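Local atomic coordinates of UPF0062 protein MJ1593 (Methanocaldococcus jannaschii, PDB entry 2YX5), a protein that is a small PurS-like protein of the UPF0062 family, built of an antiparallel sheet and two helices, and probably assembles as a tetramer. Residues M1-G13 / E36-E48. Numbering follows the deposited sequence.
Sequences MYKATVIIKLKKG and EVQTYKMIDIIME
Tyr2, Ala4, Val6 and Ile8 pair with Met47, Ile45, Ile43 and Lys41 through eight backbone hydrogen bonds, which join strands 2-10 and 36-47 in an antiparallel ladder. Their axes approach to 4.6 Å.

On one face Val6 CG2 meets Ile45 CD1 at 3.9 Å, and Ile8 CD1 meets Ile43 CD1 at 3.8 Å. Ala4 CB lies 4.2 Å from Met47 SD, and both residues pack on helix 52-67.

The other face is more polar. With CG anti to the backbone N (chi1 170°) and the rest of the chain extended, Lys3 reaches diagonally to Asp44, which is paired with Thr5. There Lys3 NZ makes a salt bridge with Asp44 OD2 (3.2 Å). Thr5 lies beside Asp44, pointing the same way, and its CG2 reaches Met42 CG. Further along, Lys9 CB sits at the edge of the Tyr40 ring, 3.4 Å from CD1, and Ile7 CG2 touches Tyr40 CB.

Strand 2-10 is central, with 73-81 on its other side, while 36-47 pairs with a strand of the second subunit. Lys3 probably offsets the charge of buried Asp44, and the eight backbone bonds fix the register of the strand that carries the sheet into that subunit.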
loop_
_atom_site.group_PDB
_atom_site.type_symbol
_atom_site.label_atom_id
_atom_site.label_comp_id
_atom_site.label_asym_id
_atom_site.label_seq_id
_atom_site.Cartn_x
_atom_site.Cartn_y
_atom_site.Cartn_z
ATOM N N MET A 1 -10.148 -27.926 -0.935
ATOM C CA MET A 1 -10.025 -26.455 -0.755
ATOM C C MET A 1 -9.061 -26.134 0.378
ATOM O O MET A 1 -9.150 -26.675 1.492
ATOM C CB MET A 1 -11.392 -25.832 -0.474
ATOM C CG MET A 1 -11.517 -24.417 -0.988
ATOM S SD MET A 1 -11.071 -24.351 -2.738
ATOM C CE MET A 1 -12.674 -24.644 -3.545
ATOM N N TYR A 2 -8.124 -25.251 0.070
ATOM C CA TYR A 2 -7.122 -24.847 1.036
ATOM C C TYR A 2 -6.972 -23.334 1.038
ATOM O O TYR A 2 -7.217 -22.655 0.022
ATOM C CB TYR A 2 -5.761 -25.470 0.698
ATOM C CG TYR A 2 -5.776 -26.952 0.370
ATOM C CD1 TYR A 2 -5.276 -27.899 1.273
ATOM C CD2 TYR A 2 -6.252 -27.402 -0.865
ATOM C CE1 TYR A 2 -5.247 -29.253 0.946
ATOM C CE2 TYR A 2 -6.227 -28.747 -1.199
ATOM C CZ TYR A 2 -5.726 -29.666 -0.295
ATOM O OH TYR A 2 -5.709 -30.992 -0.656
ATOM N N LYS A 3 -6.564 -22.831 2.200
ATOM C CA LYS A 3 -6.321 -21.423 2.406
ATOM C C LYS A 3 -4.823 -21.234 2.624
ATOM O O LYS A 3 -4.270 -21.679 3.627
ATOM C CB LYS A 3 -7.099 -20.917 3.627
ATOM C CG LYS A 3 -6.720 -19.495 4.060
ATOM C CD LYS A 3 -7.510 -19.012 5.268
ATOM C CE LYS A 3 -6.906 -17.744 5.824
ATOM N NZ LYS A 3 -7.805 -17.073 6.787
ATOM N N ALA A 4 -4.155 -20.594 1.676
ATOM C CA ALA A 4 -2.737 -20.354 1.834
ATOM C C ALA A 4 -2.584 -18.932 2.338
ATOM O O ALA A 4 -3.220 -18.002 1.839
ATOM C CB ALA A 4 -2.009 -20.526 0.511
ATOM N N THR A 5 -1.757 -18.758 3.351
ATOM C CA THR A 5 -1.541 -17.433 3.875
ATOM C C THR A 5 -0.123 -16.982 3.522
ATOM O O THR A 5 0.852 -17.638 3.894
ATOM C CB THR A 5 -1.760 -17.427 5.397
ATOM O OG1 THR A 5 -3.111 -17.818 5.666
ATOM C CG2 THR A 5 -1.512 -16.032 5.979
ATOM N N VAL A 6 -0.008 -15.879 2.778
ATOM C CA VAL A 6 1.310 -15.371 2.421
ATOM C C VAL A 6 1.598 -14.055 3.156
ATOM O O VAL A 6 0.855 -13.089 3.014
ATOM C CB VAL A 6 1.430 -15.126 0.904
ATOM C CG1 VAL A 6 2.867 -14.755 0.528
ATOM C CG2 VAL A 6 1.001 -16.351 0.157
ATOM N N ILE A 7 2.652 -14.039 3.968
ATOM C CA ILE A 7 3.054 -12.826 4.665
ATOM C C ILE A 7 4.266 -12.324 3.915
ATOM O O ILE A 7 5.202 -13.082 3.682
ATOM C CB ILE A 7 3.509 -13.056 6.108
ATOM C CG1 ILE A 7 2.328 -13.379 7.008
ATOM C CG2 ILE A 7 4.196 -11.828 6.609
ATOM C CD1 ILE A 7 1.795 -14.765 6.809
ATOM N N ILE A 8 4.233 -11.056 3.518
ATOM C CA ILE A 8 5.336 -10.450 2.796
ATOM C C ILE A 8 5.843 -9.224 3.548
ATOM O O ILE A 8 5.068 -8.355 3.930
ATOM C CB ILE A 8 4.921 -10.010 1.410
ATOM C CG1 ILE A 8 4.421 -11.215 0.619
ATOM C CG2 ILE A 8 6.101 -9.348 0.719
ATOM C CD1 ILE A 8 4.043 -10.896 -0.827
ATOM N N LYS A 9 7.151 -9.170 3.760
ATOM C CA LYS A 9 7.769 -8.059 4.465
ATOM C C LYS A 9 9.027 -7.621 3.712
ATOM O O LYS A 9 9.427 -8.239 2.720
ATOM C CB LYS A 9 8.146 -8.498 5.893
ATOM C CG LYS A 9 8.838 -9.858 5.903
ATOM C CD LYS A 9 9.280 -10.305 7.285
ATOM C CE LYS A 9 9.953 -11.695 7.248
ATOM N NZ LYS A 9 9.027 -12.817 6.882
ATOM N N LEU A 10 9.640 -6.543 4.177
ATOM C CA LEU A 10 10.868 -6.080 3.561
ATOM C C LEU A 10 11.972 -6.995 4.082
ATOM O O LEU A 10 11.834 -7.584 5.159
ATOM C CB LEU A 10 11.170 -4.644 3.971
ATOM C CG LEU A 10 10.283 -3.550 3.398
ATOM C CD1 LEU A 10 10.755 -2.179 3.887
ATOM C CD2 LEU A 10 10.327 -3.624 1.893
ATOM N N LYS A 11 13.047 -7.130 3.311
ATOM C CA LYS A 11 14.180 -7.950 3.723
ATOM C C LYS A 11 14.570 -7.579 5.165
ATOM O O LYS A 11 14.389 -6.433 5.601
ATOM C CB LYS A 11 15.370 -7.713 2.774
ATOM C CG LYS A 11 15.460 -8.664 1.576
ATOM C CD LYS A 11 16.203 -9.959 1.953
ATOM C CE LYS A 11 16.409 -10.922 0.766
ATOM N NZ LYS A 11 15.222 -11.779 0.460
ATOM N N LYS A 12 15.083 -8.548 5.915
ATOM C CA LYS A 12 15.492 -8.279 7.284
ATOM C C LYS A 12 16.673 -7.328 7.231
ATOM O O LYS A 12 17.667 -7.596 6.553
ATOM C CB LYS A 12 15.906 -9.566 7.999
ATOM C CG LYS A 12 16.245 -9.359 9.472
ATOM C CD LYS A 12 16.661 -10.656 10.152
ATOM C CE LYS A 12 17.937 -11.253 9.543
ATOM N NZ LYS A 12 19.152 -10.422 9.792
ATOM N N GLY A 13 16.559 -6.212 7.944
ATOM C CA GLY A 13 17.637 -5.244 7.946
ATOM C C GLY A 13 17.326 -3.991 7.150
ATOM O O GLY A 13 18.089 -3.024 7.200
ATOM N N GLU A 36 7.783 0.229 19.254
ATOM C CA GLU A 36 8.214 -0.143 17.923
ATOM C C GLU A 36 7.055 -0.667 17.084
ATOM O O GLU A 36 6.173 -1.348 17.601
ATOM C CB GLU A 36 9.290 -1.205 18.048
ATOM C CG GLU A 36 9.803 -1.743 16.749
ATOM C CD GLU A 36 10.941 -2.702 16.981
ATOM O OE1 GLU A 36 11.889 -2.316 17.697
ATOM O OE2 GLU A 36 10.894 -3.834 16.457
ATOM N N VAL A 37 7.047 -0.329 15.795
ATOM C CA VAL A 37 5.990 -0.807 14.905
ATOM C C VAL A 37 6.571 -1.423 13.636
ATOM O O VAL A 37 7.587 -0.978 13.140
ATOM C CB VAL A 37 5.030 0.314 14.496
ATOM C CG1 VAL A 37 4.059 -0.224 13.442
ATOM C CG2 VAL A 37 4.291 0.857 15.725
ATOM N N GLN A 38 5.925 -2.455 13.123
ATOM C CA GLN A 38 6.392 -3.104 11.912
ATOM C C GLN A 38 5.139 -3.408 11.103
ATOM O O GLN A 38 4.085 -3.622 11.689
ATOM C CB GLN A 38 7.152 -4.400 12.242
ATOM C CG GLN A 38 8.575 -4.473 11.643
ATOM C CD GLN A 38 8.621 -4.383 10.091
ATOM O OE1 GLN A 38 8.210 -3.373 9.493
ATOM N NE2 GLN A 38 9.133 -5.441 9.446
ATOM N N THR A 39 5.243 -3.401 9.775
ATOM C CA THR A 39 4.092 -3.676 8.925
ATOM C C THR A 39 4.363 -4.750 7.882
ATOM O O THR A 39 5.490 -4.949 7.451
ATOM C CB THR A 39 3.580 -2.393 8.241
ATOM O OG1 THR A 39 4.639 -1.777 7.514
ATOM C CG2 THR A 39 3.064 -1.413 9.281
ATOM N N TYR A 40 3.298 -5.436 7.483
ATOM C CA TYR A 40 3.377 -6.549 6.545
ATOM C C TYR A 40 2.158 -6.565 5.667
ATOM O O TYR A 40 1.111 -6.022 6.007
ATOM C CB TYR A 40 3.366 -7.881 7.298
ATOM C CG TYR A 40 4.337 -7.976 8.424
ATOM C CD1 TYR A 40 5.666 -8.316 8.181
ATOM C CD2 TYR A 40 3.948 -7.700 9.737
ATOM C CE1 TYR A 40 6.600 -8.381 9.214
ATOM C CE2 TYR A 40 4.875 -7.760 10.790
ATOM C CZ TYR A 40 6.207 -8.103 10.520
ATOM O OH TYR A 40 7.164 -8.165 11.522
ATOM N N LYS A 41 2.285 -7.231 4.540
ATOM C CA LYS A 41 1.151 -7.359 3.667
ATOM C C LYS A 41 0.715 -8.811 3.866
ATOM O O LYS A 41 1.530 -9.734 3.847
ATOM C CB LYS A 41 1.537 -7.098 2.204
ATOM C CG LYS A 41 0.340 -6.861 1.267
ATOM C CD LYS A 41 -0.442 -5.628 1.739
ATOM C CE LYS A 41 -1.720 -5.358 0.951
ATOM N NZ LYS A 41 -2.589 -4.421 1.744
ATOM N N MET A 42 -0.561 -9.008 4.111
ATOM C CA MET A 42 -1.044 -10.350 4.266
ATOM C C MET A 42 -1.869 -10.682 3.032
ATOM O O MET A 42 -2.729 -9.917 2.635
ATOM C CB MET A 42 -1.878 -10.484 5.535
ATOM C CG MET A 42 -2.341 -11.923 5.779
ATOM S SD MET A 42 -2.879 -12.314 7.484
ATOM C CE MET A 42 -4.710 -12.180 7.313
ATOM N N ILE A 43 -1.568 -11.814 2.410
ATOM C CA ILE A 43 -2.288 -12.265 1.223
ATOM C C ILE A 43 -2.874 -13.677 1.430
ATOM O O ILE A 43 -2.122 -14.666 1.531
ATOM C CB ILE A 43 -1.361 -12.298 -0.012
ATOM C CG1 ILE A 43 -0.821 -10.896 -0.300
ATOM C CG2 ILE A 43 -2.111 -12.834 -1.210
ATOM C CD1 ILE A 43 0.314 -10.850 -1.326
ATOM N N ASP A 44 -4.207 -13.750 1.496
ATOM C CA ASP A 44 -4.910 -15.011 1.654
ATOM C C ASP A 44 -5.318 -15.602 0.322
ATOM O O ASP A 44 -6.154 -15.053 -0.391
ATOM C CB ASP A 44 -6.143 -14.838 2.517
ATOM C CG ASP A 44 -5.808 -14.828 3.993
ATOM O OD1 ASP A 44 -4.599 -14.876 4.322
ATOM O OD2 ASP A 44 -6.746 -14.768 4.819
ATOM N N ILE A 45 -4.728 -16.730 -0.035
ATOM C CA ILE A 45 -5.081 -17.329 -1.301
ATOM C C ILE A 45 -5.928 -18.573 -1.088
ATOM O O ILE A 45 -5.482 -19.536 -0.466
ATOM C CB ILE A 45 -3.832 -17.686 -2.077
ATOM C CG1 ILE A 45 -2.965 -16.422 -2.253
ATOM C CG2 ILE A 45 -4.233 -18.327 -3.413
ATOM C CD1 ILE A 45 -1.560 -16.672 -2.790
ATOM N N ILE A 46 -7.166 -18.531 -1.573
ATOM C CA ILE A 46 -8.065 -19.676 -1.481
ATOM C C ILE A 46 -7.961 -20.454 -2.796
ATOM O O ILE A 46 -8.290 -19.946 -3.885
ATOM C CB ILE A 46 -9.499 -19.233 -1.205
ATOM C CG1 ILE A 46 -9.539 -18.562 0.174
ATOM C CG2 ILE A 46 -10.448 -20.431 -1.281
ATOM C CD1 ILE A 46 -10.853 -17.935 0.510
ATOM N N MET A 47 -7.503 -21.703 -2.676
ATOM C CA MET A 47 -7.252 -22.523 -3.861
ATOM C C MET A 47 -7.529 -24.031 -3.738
ATOM O O MET A 47 -7.663 -24.584 -2.630
ATOM C CB MET A 47 -5.784 -22.316 -4.243
ATOM C CG MET A 47 -4.877 -22.452 -2.991
ATOM S SD MET A 47 -3.092 -22.161 -3.211
ATOM C CE MET A 47 -2.817 -22.951 -4.844
ATOM N N GLU A 48 -7.572 -24.687 -4.901
ATOM C CA GLU A 48 -7.786 -26.127 -4.999
ATOM C C GLU A 48 -6.455 -26.834 -5.254
ATOM O O GLU A 48 -5.991 -27.635 -4.427
ATOM C CB GLU A 48 -8.777 -26.433 -6.125
ATOM C CG GLU A 48 -10.154 -25.803 -5.882
ATOM C CD GLU A 48 -11.235 -26.289 -6.836
ATOM O OE1 GLU A 48 -11.041 -26.207 -8.081
ATOM O OE2 GLU A 48 -12.291 -26.750 -6.329
#